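Local structure of L-serine ammonia-lyase (Rhizomucor miehei CAU432, 5C3U) at residues L18-A27 / V38-P47; W153-K164 / N186-W197. The protein belongs to the pyridoxal-phosphate-dependent enzymes of the tryptophan synthase beta-like fold and holds pyridoxal-5'-phosphate in a pocket within its single chain. All coordinates share one frame; numbering follows the deposited sequence.

Contact 1. Residues L18-A27 / V38-P47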
loop_
_atom_site.group_PDB
_atom_site.type_symbol
_atom_site.label_atom_id
_atom_site.label_comp_id
_atom_site.label_asym_id
_atom_site.label_seq_id
_atom_site.Cartn_x
_atom_site.Cartn_y
_atom_site.Cartn_z
ATOM N N LEU A 18 -11.719 2.960 -11.814
ATOM C CA LEU A 18 -12.105 1.669 -11.280
ATOM C C LEU A 18 -12.147 1.632 -9.733
ATOM O O LEU A 18 -12.789 0.770 -9.138
ATOM C CB LEU A 18 -11.174 0.584 -11.819
ATOM C CG LEU A 18 -11.353 0.175 -13.289
ATOM C CD1 LEU A 18 -10.154 -0.596 -13.818
ATOM C CD2 LEU A 18 -12.616 -0.656 -13.454
ATOM N N HIS A 19 -11.451 2.566 -9.095
ATOM C CA HIS A 19 -11.489 2.708 -7.640
ATOM C C HIS A 19 -12.699 3.516 -7.200
ATOM O O HIS A 19 -13.407 4.131 -8.018
ATOM C CB HIS A 19 -10.209 3.401 -7.153
ATOM C CG HIS A 19 -10.169 4.874 -7.477
ATOM N ND1 HIS A 19 -9.603 5.350 -8.601
ATOM C CD2 HIS A 19 -10.659 5.981 -6.786
ATOM C CE1 HIS A 19 -9.720 6.694 -8.628
ATOM N NE2 HIS A 19 -10.370 7.077 -7.521
ATOM N N VAL A 20 -12.930 3.541 -5.897
ATOM C CA VAL A 20 -14.093 4.219 -5.324
ATOM C C VAL A 20 -13.591 5.221 -4.320
ATOM O O VAL A 20 -12.463 5.102 -3.842
ATOM C CB VAL A 20 -15.112 3.226 -4.683
ATOM C CG1 VAL A 20 -15.643 2.262 -5.730
ATOM C CG2 VAL A 20 -14.526 2.473 -3.479
ATOM N N ALA A 21 -14.395 6.236 -4.019
ATOM C CA ALA A 21 -14.074 7.114 -2.900
ATOM C C ALA A 21 -14.293 6.344 -1.595
ATOM O O ALA A 21 -15.242 5.561 -1.459
ATOM C CB ALA A 21 -14.900 8.394 -2.948
ATOM N N THR A 22 -13.374 6.508 -0.657
ATOM C CA THR A 22 -13.405 5.697 0.554
ATOM C C THR A 22 -13.651 6.583 1.770
ATOM O O THR A 22 -13.321 7.764 1.738
ATOM C CB THR A 22 -12.073 4.960 0.771
ATOM O OG1 THR A 22 -11.014 5.918 0.744
ATOM C CG2 THR A 22 -11.838 3.899 -0.296
ATOM N N PRO A 23 -14.210 6.006 2.851
ATOM C CA PRO A 23 -14.441 6.776 4.080
ATOM C C PRO A 23 -13.165 7.304 4.732
ATOM O O PRO A 23 -12.104 6.643 4.674
ATOM C CB PRO A 23 -15.073 5.750 5.024
ATOM C CG PRO A 23 -15.679 4.730 4.153
ATOM C CD PRO A 23 -14.811 4.659 2.926
ATOM N N LEU A 24 -13.288 8.475 5.357
ATOM C CA LEU A 24 -12.270 8.978 6.274
ATOM C C LEU A 24 -12.868 8.929 7.682
ATOM O O LEU A 24 -13.677 9.785 8.050
ATOM C CB LEU A 24 -11.818 10.391 5.896
ATOM C CG LEU A 24 -10.683 10.995 6.736
ATOM C CD1 LEU A 24 -9.344 10.319 6.464
ATOM C CD2 LEU A 24 -10.564 12.493 6.535
ATOM N N LEU A 25 -12.500 7.902 8.443
ATOM C CA LEU A 25 -13.087 7.672 9.766
ATOM C C LEU A 25 -12.326 8.341 10.898
ATOM O O LEU A 25 -11.099 8.329 10.944
ATOM C CB LEU A 25 -13.245 6.173 10.039
ATOM C CG LEU A 25 -14.119 5.329 9.096
ATOM C CD1 LEU A 25 -14.029 3.863 9.491
ATOM C CD2 LEU A 25 -15.578 5.779 9.049
ATOM N N HIS A 26 -13.071 8.952 11.813
ATOM C CA HIS A 26 -12.477 9.488 13.021
ATOM C C HIS A 26 -12.225 8.352 13.978
ATOM O O HIS A 26 -13.046 7.431 14.101
ATOM C CB HIS A 26 -13.415 10.524 13.632
ATOM C CG HIS A 26 -12.823 11.274 14.789
ATOM N ND1 HIS A 26 -13.359 11.233 16.030
ATOM C CD2 HIS A 26 -11.700 12.103 14.868
ATOM C CE1 HIS A 26 -12.618 11.998 16.864
ATOM N NE2 HIS A 26 -11.603 12.530 16.152
ATOM N N ALA A 27 -11.072 8.382 14.636
ATOM C CA ALA A 27 -10.707 7.366 15.618
ATOM C C ALA A 27 -10.780 7.956 17.041
ATOM O O ALA A 27 -9.789 8.492 17.538
ATOM C CB ALA A 27 -9.300 6.846 15.315
ATOM N N VAL A 38 -7.119 11.939 15.160
ATOM C CA VAL A 38 -6.650 10.870 14.286
ATOM C C VAL A 38 -7.765 10.485 13.329
ATOM O O VAL A 38 -8.882 10.138 13.760
ATOM C CB VAL A 38 -6.168 9.649 15.109
ATOM C CG1 VAL A 38 -5.770 8.481 14.207
ATOM C CG2 VAL A 38 -4.995 10.055 15.993
ATOM N N PHE A 39 -7.460 10.570 12.029
ATOM C CA PHE A 39 -8.390 10.165 10.990
ATOM C C PHE A 39 -7.802 8.984 10.230
ATOM O O PHE A 39 -6.596 8.939 9.979
ATOM C CB PHE A 39 -8.643 11.299 10.014
ATOM C CG PHE A 39 -9.385 12.455 10.612
ATOM C CD1 PHE A 39 -8.689 13.544 11.140
ATOM C CD2 PHE A 39 -10.776 12.452 10.648
ATOM C CE1 PHE A 39 -9.385 14.613 11.692
ATOM C CE2 PHE A 39 -11.473 13.522 11.186
ATOM C CZ PHE A 39 -10.774 14.597 11.714
ATOM N N LEU A 40 -8.659 8.052 9.851
ATOM C CA LEU A 40 -8.218 6.845 9.170
ATOM C C LEU A 40 -8.825 6.806 7.776
ATOM O O LEU A 40 -10.052 6.806 7.630
ATOM C CB LEU A 40 -8.647 5.615 9.973
ATOM C CG LEU A 40 -8.229 5.587 11.446
ATOM C CD1 LEU A 40 -8.852 4.383 12.129
ATOM C CD2 LEU A 40 -6.716 5.594 11.599
ATOM N N LYS A 41 -7.962 6.801 6.755
ATOM C CA LYS A 41 -8.406 6.727 5.356
ATOM C C LYS A 41 -8.531 5.246 4.968
ATOM O O LYS A 41 -7.531 4.535 4.889
ATOM C CB LYS A 41 -7.413 7.481 4.454
ATOM C CG LYS A 41 -7.800 7.560 2.985
ATOM C CD LYS A 41 -9.186 8.172 2.791
ATOM C CE LYS A 41 -9.369 8.581 1.333
ATOM N NZ LYS A 41 -10.776 9.019 1.069
ATOM N N MET A 42 -9.766 4.772 4.767
ATOM C CA MET A 42 -10.060 3.336 4.722
ATOM C C MET A 42 -10.002 2.682 3.328
ATOM O O MET A 42 -11.032 2.367 2.730
ATOM C CB MET A 42 -11.437 3.050 5.366
ATOM C CG MET A 42 -11.575 3.599 6.786
ATOM S SD MET A 42 -10.379 2.847 7.909
ATOM C CE MET A 42 -10.992 1.164 7.906
ATOM N N GLU A 43 -8.793 2.422 2.847
ATOM C CA GLU A 43 -8.602 1.760 1.542
ATOM C C GLU A 43 -8.981 0.265 1.465
ATOM O O GLU A 43 -9.011 -0.332 0.367
ATOM C CB GLU A 43 -7.168 2.024 1.063
ATOM C CG GLU A 43 -6.869 3.513 0.937
ATOM C CD GLU A 43 -7.765 4.195 -0.099
ATOM O OE1 GLU A 43 -7.731 3.781 -1.278
ATOM O OE2 GLU A 43 -8.493 5.145 0.266
ATOM N N ASN A 44 -9.272 -0.354 2.615
ATOM C CA ASN A 44 -9.747 -1.739 2.630
ATOM C C ASN A 44 -11.116 -1.873 1.986
ATOM O O ASN A 44 -11.552 -2.978 1.667
ATOM C CB ASN A 44 -9.768 -2.301 4.063
ATOM C CG ASN A 44 -10.563 -1.424 5.028
ATOM O OD1 ASN A 44 -10.478 -0.192 4.985
ATOM N ND2 ASN A 44 -11.326 -2.055 5.913
ATOM N N ILE A 45 -11.781 -0.738 1.785
ATOM C CA ILE A 45 -13.118 -0.677 1.167
ATOM C C ILE A 45 -13.068 -0.685 -0.380
ATOM O O ILE A 45 -14.082 -0.893 -1.056
ATOM C CB ILE A 45 -13.901 0.572 1.671
ATOM C CG1 ILE A 45 -14.108 0.499 3.188
ATOM C CG2 ILE A 45 -15.262 0.717 0.977
ATOM C CD1 ILE A 45 -14.832 -0.751 3.644
ATOM N N GLN A 46 -11.887 -0.471 -0.940
ATOM C CA GLN A 46 -11.714 -0.516 -2.398
ATOM C C GLN A 46 -12.116 -1.868 -2.958
ATOM O O GLN A 46 -11.924 -2.899 -2.285
ATOM C CB GLN A 46 -10.246 -0.271 -2.766
ATOM C CG GLN A 46 -9.751 1.141 -2.518
ATOM C CD GLN A 46 -10.373 2.184 -3.433
ATOM O OE1 GLN A 46 -11.141 1.871 -4.338
ATOM N NE2 GLN A 46 -10.035 3.436 -3.193
ATOM N N PRO A 47 -12.648 -1.893 -4.197
ATOM C CA PRO A 47 -12.765 -3.170 -4.872
ATOM C C PRO A 47 -11.406 -3.849 -4.862
ATOM O O PRO A 47 -10.366 -3.186 -4.984
ATOM C CB PRO A 47 -13.140 -2.802 -6.312
ATOM C CG PRO A 47 -13.685 -1.429 -6.251
ATOM C CD PRO A 47 -13.158 -0.770 -5.013
#

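Contact 2. Residues W153-K164 / N186-W197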
loop_
_atom_site.group_PDB
_atom_site.type_symbol
_atom_site.label_atom_id
_atom_site.label_comp_id
_atom_site.label_asym_id
_atom_site.label_seq_id
_atom_site.Cartn_x
_atom_site.Cartn_y
_atom_site.Cartn_z
ATOM N N TRP A 153 1.483 6.068 -9.913
ATOM C CA TRP A 153 1.530 7.255 -9.057
ATOM C C TRP A 153 0.356 8.174 -9.263
ATOM O O TRP A 153 -0.199 8.701 -8.305
ATOM C CB TRP A 153 2.825 8.038 -9.242
ATOM C CG TRP A 153 4.028 7.142 -9.359
ATOM C CD1 TRP A 153 4.251 5.919 -8.727
ATOM C CD2 TRP A 153 5.229 7.382 -10.171
ATOM N NE1 TRP A 153 5.477 5.398 -9.082
ATOM C CE2 TRP A 153 6.109 6.226 -9.957
ATOM C CE3 TRP A 153 5.651 8.411 -11.031
ATOM C CZ2 TRP A 153 7.348 6.114 -10.584
ATOM C CZ3 TRP A 153 6.894 8.276 -11.657
ATOM C CH2 TRP A 153 7.724 7.160 -11.433
ATOM N N GLN A 154 -0.004 8.392 -10.523
ATOM C CA GLN A 154 -1.143 9.231 -10.869
ATOM C C GLN A 154 -2.437 8.697 -10.248
ATOM O O GLN A 154 -3.230 9.464 -9.655
ATOM C CB GLN A 154 -1.263 9.285 -12.392
ATOM C CG GLN A 154 -2.250 10.304 -12.918
ATOM C CD GLN A 154 -2.713 9.947 -14.315
ATOM O OE1 GLN A 154 -2.188 10.462 -15.298
ATOM N NE2 GLN A 154 -3.680 9.033 -14.413
ATOM N N GLY A 155 -2.625 7.389 -10.371
ATOM C CA GLY A 155 -3.774 6.695 -9.788
ATOM C C GLY A 155 -3.830 6.878 -8.278
ATOM O O GLY A 155 -4.863 7.278 -7.720
ATOM N N HIS A 156 -2.703 6.622 -7.616
ATOM C CA HIS A 156 -2.634 6.778 -6.168
ATOM C C HIS A 156 -2.866 8.195 -5.727
ATOM O O HIS A 156 -3.382 8.416 -4.639
ATOM C CB HIS A 156 -1.315 6.279 -5.613
ATOM C CG HIS A 156 -1.182 4.755 -5.556
ATOM N ND1 HIS A 156 -2.225 3.922 -5.252
ATOM C CD2 HIS A 156 -0.073 3.946 -5.726
ATOM C CE1 HIS A 156 -1.785 2.650 -5.257
ATOM N NE2 HIS A 156 -0.459 2.666 -5.513
ATOM N N SER A 157 -2.486 9.181 -6.551
ATOM C CA SER A 157 -2.591 10.585 -6.147
ATOM C C SER A 157 -4.047 11.009 -5.913
ATOM O O SER A 157 -4.300 11.984 -5.203
ATOM C CB SER A 157 -1.892 11.494 -7.166
ATOM O OG SER A 157 -2.696 11.645 -8.309
ATOM N N THR A 158 -4.996 10.237 -6.457
ATOM C CA THR A 158 -6.412 10.500 -6.236
ATOM C C THR A 158 -6.766 10.471 -4.738
ATOM O O THR A 158 -7.727 11.120 -4.307
ATOM C CB THR A 158 -7.333 9.542 -7.032
ATOM O OG1 THR A 158 -7.126 8.187 -6.609
ATOM C CG2 THR A 158 -7.096 9.654 -8.543
ATOM N N ILE A 159 -6.002 9.732 -3.933
ATOM C CA ILE A 159 -6.265 9.698 -2.488
ATOM C C ILE A 159 -6.212 11.104 -1.842
ATOM O O ILE A 159 -6.982 11.398 -0.905
ATOM C CB ILE A 159 -5.349 8.668 -1.779
ATOM C CG1 ILE A 159 -6.033 8.117 -0.511
ATOM C CG2 ILE A 159 -3.942 9.233 -1.554
ATOM C CD1 ILE A 159 -5.336 6.918 0.101
ATOM N N VAL A 160 -5.353 11.983 -2.363
ATOM C CA VAL A 160 -5.147 13.289 -1.727
ATOM C C VAL A 160 -6.260 14.270 -2.085
ATOM O O VAL A 160 -6.722 15.026 -1.231
ATOM C CB VAL A 160 -3.743 13.849 -2.012
ATOM C CG1 VAL A 160 -3.611 15.257 -1.447
ATOM C CG2 VAL A 160 -2.699 12.921 -1.409
ATOM N N GLN A 161 -6.710 14.217 -3.339
ATOM C CA GLN A 161 -7.872 14.979 -3.789
ATOM C C GLN A 161 -9.092 14.676 -2.917
ATOM O O GLN A 161 -9.810 15.592 -2.499
ATOM C CB GLN A 161 -8.164 14.691 -5.268
ATOM N N GLU A 162 -9.303 13.397 -2.607
ATOM C CA GLU A 162 -10.343 12.997 -1.661
ATOM C C GLU A 162 -10.108 13.569 -0.260
ATOM O O GLU A 162 -11.025 14.137 0.346
ATOM C CB GLU A 162 -10.463 11.471 -1.597
ATOM C CG GLU A 162 -11.280 10.856 -2.721
ATOM C CD GLU A 162 -11.244 9.331 -2.732
ATOM O OE1 GLU A 162 -11.150 8.748 -3.847
ATOM O OE2 GLU A 162 -11.318 8.706 -1.638
ATOM N N LEU A 163 -8.880 13.419 0.244
ATOM C CA LEU A 163 -8.524 13.878 1.585
ATOM C C LEU A 163 -8.772 15.371 1.778
ATOM O O LEU A 163 -9.262 15.784 2.837
ATOM C CB LEU A 163 -7.064 13.567 1.904
ATOM C CG LEU A 163 -6.664 12.140 2.272
ATOM C CD1 LEU A 163 -5.203 12.183 2.733
ATOM C CD2 LEU A 163 -7.558 11.573 3.365
ATOM N N LYS A 164 -8.424 16.156 0.756
ATOM C CA LYS A 164 -8.607 17.604 0.751
ATOM C C LYS A 164 -10.066 17.980 0.980
ATOM O O LYS A 164 -10.362 18.872 1.784
ATOM C CB LYS A 164 -8.112 18.201 -0.570
ATOM C CG LYS A 164 -8.261 19.711 -0.662
ATOM C CD LYS A 164 -7.445 20.291 -1.800
ATOM C CE LYS A 164 -7.044 21.713 -1.451
ATOM N NZ LYS A 164 -6.317 22.406 -2.542
ATOM N N ASN A 186 4.820 8.062 -3.735
ATOM C CA ASN A 186 4.928 9.001 -4.867
ATOM C C ASN A 186 3.599 9.678 -5.194
ATOM O O ASN A 186 3.552 10.887 -5.416
ATOM C CB ASN A 186 5.489 8.299 -6.126
ATOM C CG ASN A 186 6.900 7.747 -5.932
ATOM O OD1 ASN A 186 7.587 8.063 -4.954
ATOM N ND2 ASN A 186 7.335 6.900 -6.866
ATOM N N GLY A 187 2.517 8.896 -5.252
ATOM C CA GLY A 187 1.206 9.486 -5.490
ATOM C C GLY A 187 0.796 10.467 -4.390
ATOM O O GLY A 187 0.232 11.527 -4.665
ATOM N N VAL A 188 1.081 10.119 -3.138
ATOM C CA VAL A 188 0.752 11.013 -2.028
ATOM C C VAL A 188 1.495 12.355 -2.160
ATOM O O VAL A 188 0.871 13.435 -2.154
ATOM C CB VAL A 188 0.991 10.326 -0.666
ATOM C CG1 VAL A 188 0.810 11.305 0.484
ATOM C CG2 VAL A 188 -0.003 9.174 -0.504
ATOM N N ILE A 189 2.801 12.286 -2.350
ATOM C CA ILE A 189 3.584 13.511 -2.476
ATOM C C ILE A 189 3.128 14.332 -3.696
ATOM O O ILE A 189 2.922 15.553 -3.599
ATOM C CB ILE A 189 5.079 13.205 -2.564
ATOM C CG1 ILE A 189 5.581 12.613 -1.241
ATOM C CG2 ILE A 189 5.860 14.470 -2.905
ATOM C CD1 ILE A 189 6.932 11.949 -1.387
ATOM N N MET A 190 2.936 13.663 -4.828
ATOM C CA MET A 190 2.464 14.351 -6.036
ATOM C C MET A 190 1.082 14.973 -5.860
ATOM O O MET A 190 0.856 16.111 -6.277
ATOM C CB MET A 190 2.510 13.427 -7.253
ATOM C CG MET A 190 3.927 13.153 -7.719
ATOM S SD MET A 190 4.075 11.793 -8.902
ATOM C CE MET A 190 5.254 12.550 -10.019
ATOM N N GLY A 191 0.160 14.224 -5.244
ATOM C CA GLY A 191 -1.147 14.759 -4.861
ATOM C C GLY A 191 -1.072 15.978 -3.954
ATOM O O GLY A 191 -1.837 16.937 -4.130
ATOM N N LEU A 192 -0.148 15.949 -2.991
ATOM C CA LEU A 192 0.015 17.063 -2.045
ATOM C C LEU A 192 0.517 18.326 -2.751
ATOM O O LEU A 192 0.062 19.438 -2.465
ATOM C CB LEU A 192 0.959 16.675 -0.895
ATOM C CG LEU A 192 0.418 15.664 0.130
ATOM C CD1 LEU A 192 1.526 15.275 1.094
ATOM C CD2 LEU A 192 -0.763 16.214 0.903
ATOM N N GLN A 193 1.435 18.156 -3.693
ATOM C CA GLN A 193 1.890 19.291 -4.508
ATOM C C GLN A 193 0.766 19.870 -5.377
ATOM O O GLN A 193 0.594 21.088 -5.442
ATOM C CB GLN A 193 3.139 18.919 -5.315
ATOM C CG GLN A 193 4.317 18.564 -4.412
ATOM C CD GLN A 193 5.547 18.081 -5.160
ATOM O OE1 GLN A 193 5.493 17.794 -6.358
ATOM N NE2 GLN A 193 6.668 17.978 -4.448
ATOM N N GLU A 194 -0.026 19.002 -6.003
ATOM C CA GLU A 194 -1.193 19.434 -6.783
ATOM C C GLU A 194 -2.274 20.140 -5.954
ATOM O O GLU A 194 -2.936 21.051 -6.458
ATOM C CB GLU A 194 -1.805 18.255 -7.561
ATOM N N ALA A 195 -2.446 19.722 -4.698
ATOM C CA ALA A 195 -3.431 20.302 -3.770
ATOM C C ALA A 195 -2.956 21.599 -3.096
ATOM O O ALA A 195 -3.696 22.199 -2.310
ATOM C CB ALA A 195 -3.794 19.285 -2.698
ATOM N N ASP A 196 -1.725 21.997 -3.399
ATOM C CA ASP A 196 -1.001 23.083 -2.719
ATOM C C ASP A 196 -0.888 22.840 -1.215
ATOM O O ASP A 196 -1.176 23.713 -0.396
ATOM C CB ASP A 196 -1.601 24.465 -3.033
ATOM C CG ASP A 196 -0.650 25.608 -2.690
ATOM O OD1 ASP A 196 0.572 25.480 -2.933
ATOM O OD2 ASP A 196 -1.128 26.642 -2.176
ATOM N N TRP A 197 -0.464 21.626 -0.876
ATOM C CA TRP A 197 -0.240 21.198 0.490
ATOM C C TRP A 197 1.171 20.748 0.581
ATOM O O TRP A 197 1.477 19.688 1.144
ATOM C CB TRP A 197 -1.176 20.051 0.835
ATOM C CG TRP A 197 -2.554 20.487 1.227
ATOM C CD1 TRP A 197 -3.121 21.758 1.107
ATOM C CD2 TRP A 197 -3.611 19.651 1.793
ATOM N NE1 TRP A 197 -4.411 21.757 1.558
ATOM C CE2 TRP A 197 -4.770 20.533 1.985
ATOM C CE3 TRP A 197 -3.712 18.314 2.157
ATOM C CZ2 TRP A 197 -5.959 20.071 2.514
ATOM C CZ3 TRP A 197 -4.924 17.855 2.686
ATOM C CH2 TRP A 197 -6.018 18.717 2.868
#

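Contact 1. Residues L18-A27 / V38-P47
Lys41 reaches across from its strand to Thr22. CB lies 4.0 Å from Leu24 CD1. With CG anti to the backbone N (chi1 -176°) and a bend at chi2, the chain runs toward Thr22: Lys41 CD comes beside Thr22 OG1 at 3.6 Å, and Lys41 CE is closer to the same oxygen, at 3.2 Å. At the tip, NZ bonds to Thr22 O at 2.9 Å from above the carbonyl plane and weakly to Thr22 OG1; Glu162 and Gln166 of helix 150-166 also hold this ammonium. Thr22 OG1 in turn donates to Glu43 OE2 on its syn side but well out of the carboxylate plane (2.7 Å), while Arg54 pairs with Glu43 OE1. Glu43 OE1 also receives Gln46 NE2, which steadies the amide whose OE1 takes the nearly straight bond from Val20 N (2.9 Å, 168°) on an in-plane lone pair. Farther along, Leu25 and Leu40 exchange backbone bonds in both directions, flanked by Met42 N to Pro23 O and Ala27 N to Val38 O. On one face of the strands Leu24 CD1 packs on Phe39 CB (3.7 Å), and His26 CD2 sits over the Phe39 ring near its rim; on the other, Leu25 CD1 meets Met42 CG. Strand 24-26 thus forms the antiparallel edge of an otherwise parallel sheet, in keeping with the large domain of fold-type II pyridoxal-phosphate enzymes.

Contact 2. Residues W153-K164 / N186-W197
Trp153 and Asn186 open a close helix crossing, with axes 7.1 Å apart at -52°, made over Gly187 and Gly191, a GxxxG spacing in the second helix. Asn186 CB stands over the five-membered ring of Trp153 in a CH-pi contact, 3.9 Å from its centroid, and ND2 lies above the same indole toward its rim; amide and ring planes are 83° apart. The polar ends are bound beyond the pair: Trp153 NE1 to Ser147 O, Asn186 ND2 to Ser241 and OD1 to Ser244. Met190 SD approaches the indole obliquely, a Met-aromatic contact, and touches Trp153 CB. Trp153 O comes within 3.2 Å of Gly187 CA, backbone against backbone. Next, His156 CB touches Gly187 CA. Ser157 offers its CA hydrogen to Gly187 O, while its OG, set between the backbone N and the carbonyl carbon, turns back to Gln154 O. Ile159 CG2 meets Val188 CG2. Val160 then fills the middle: CG1 lies 3.6 Å from Gly191 O and against Leu192 CD2 (3.8 Å), and CG2 reaches Val188 O. Where the second helix ends in a Schellman motif, Lys164 reaches its C-terminal end. Lys164 CA lies 3.5 Å from Trp197 CH2 and its CG near Trp197 CZ2, an oblique approach to the indole; beyond them the extended chain carries NZ to Ala195 O, a bond of 2.6 Å tilted 29° from the carbonyl plane.

In the fold
Both segments of contact 1 precede those of contact 2 in the chain, and the two centres lie 15 Å apart. Contact 1 is the outer pair of the six-stranded mixed sheet, strand 37-42 being joined on its other side to strand 306-311; contact 2 joins two helices, 150-166 and 183-194, that alternate with strands 174-178 and 202-207 of that sheet and pack on strand 306-311 through Ile159, Leu163 and Val188. A direct tie links them: Glu162 OE2 forms a salt bridge with Lys41 NZ at 2.8 Å. The helix pair approaches bound pyridoxal-5'-phosphate through the His156 side chain, about 4 Å away, whereas the Glu43 side chain of contact 1 stands farther back, at about 8 Å.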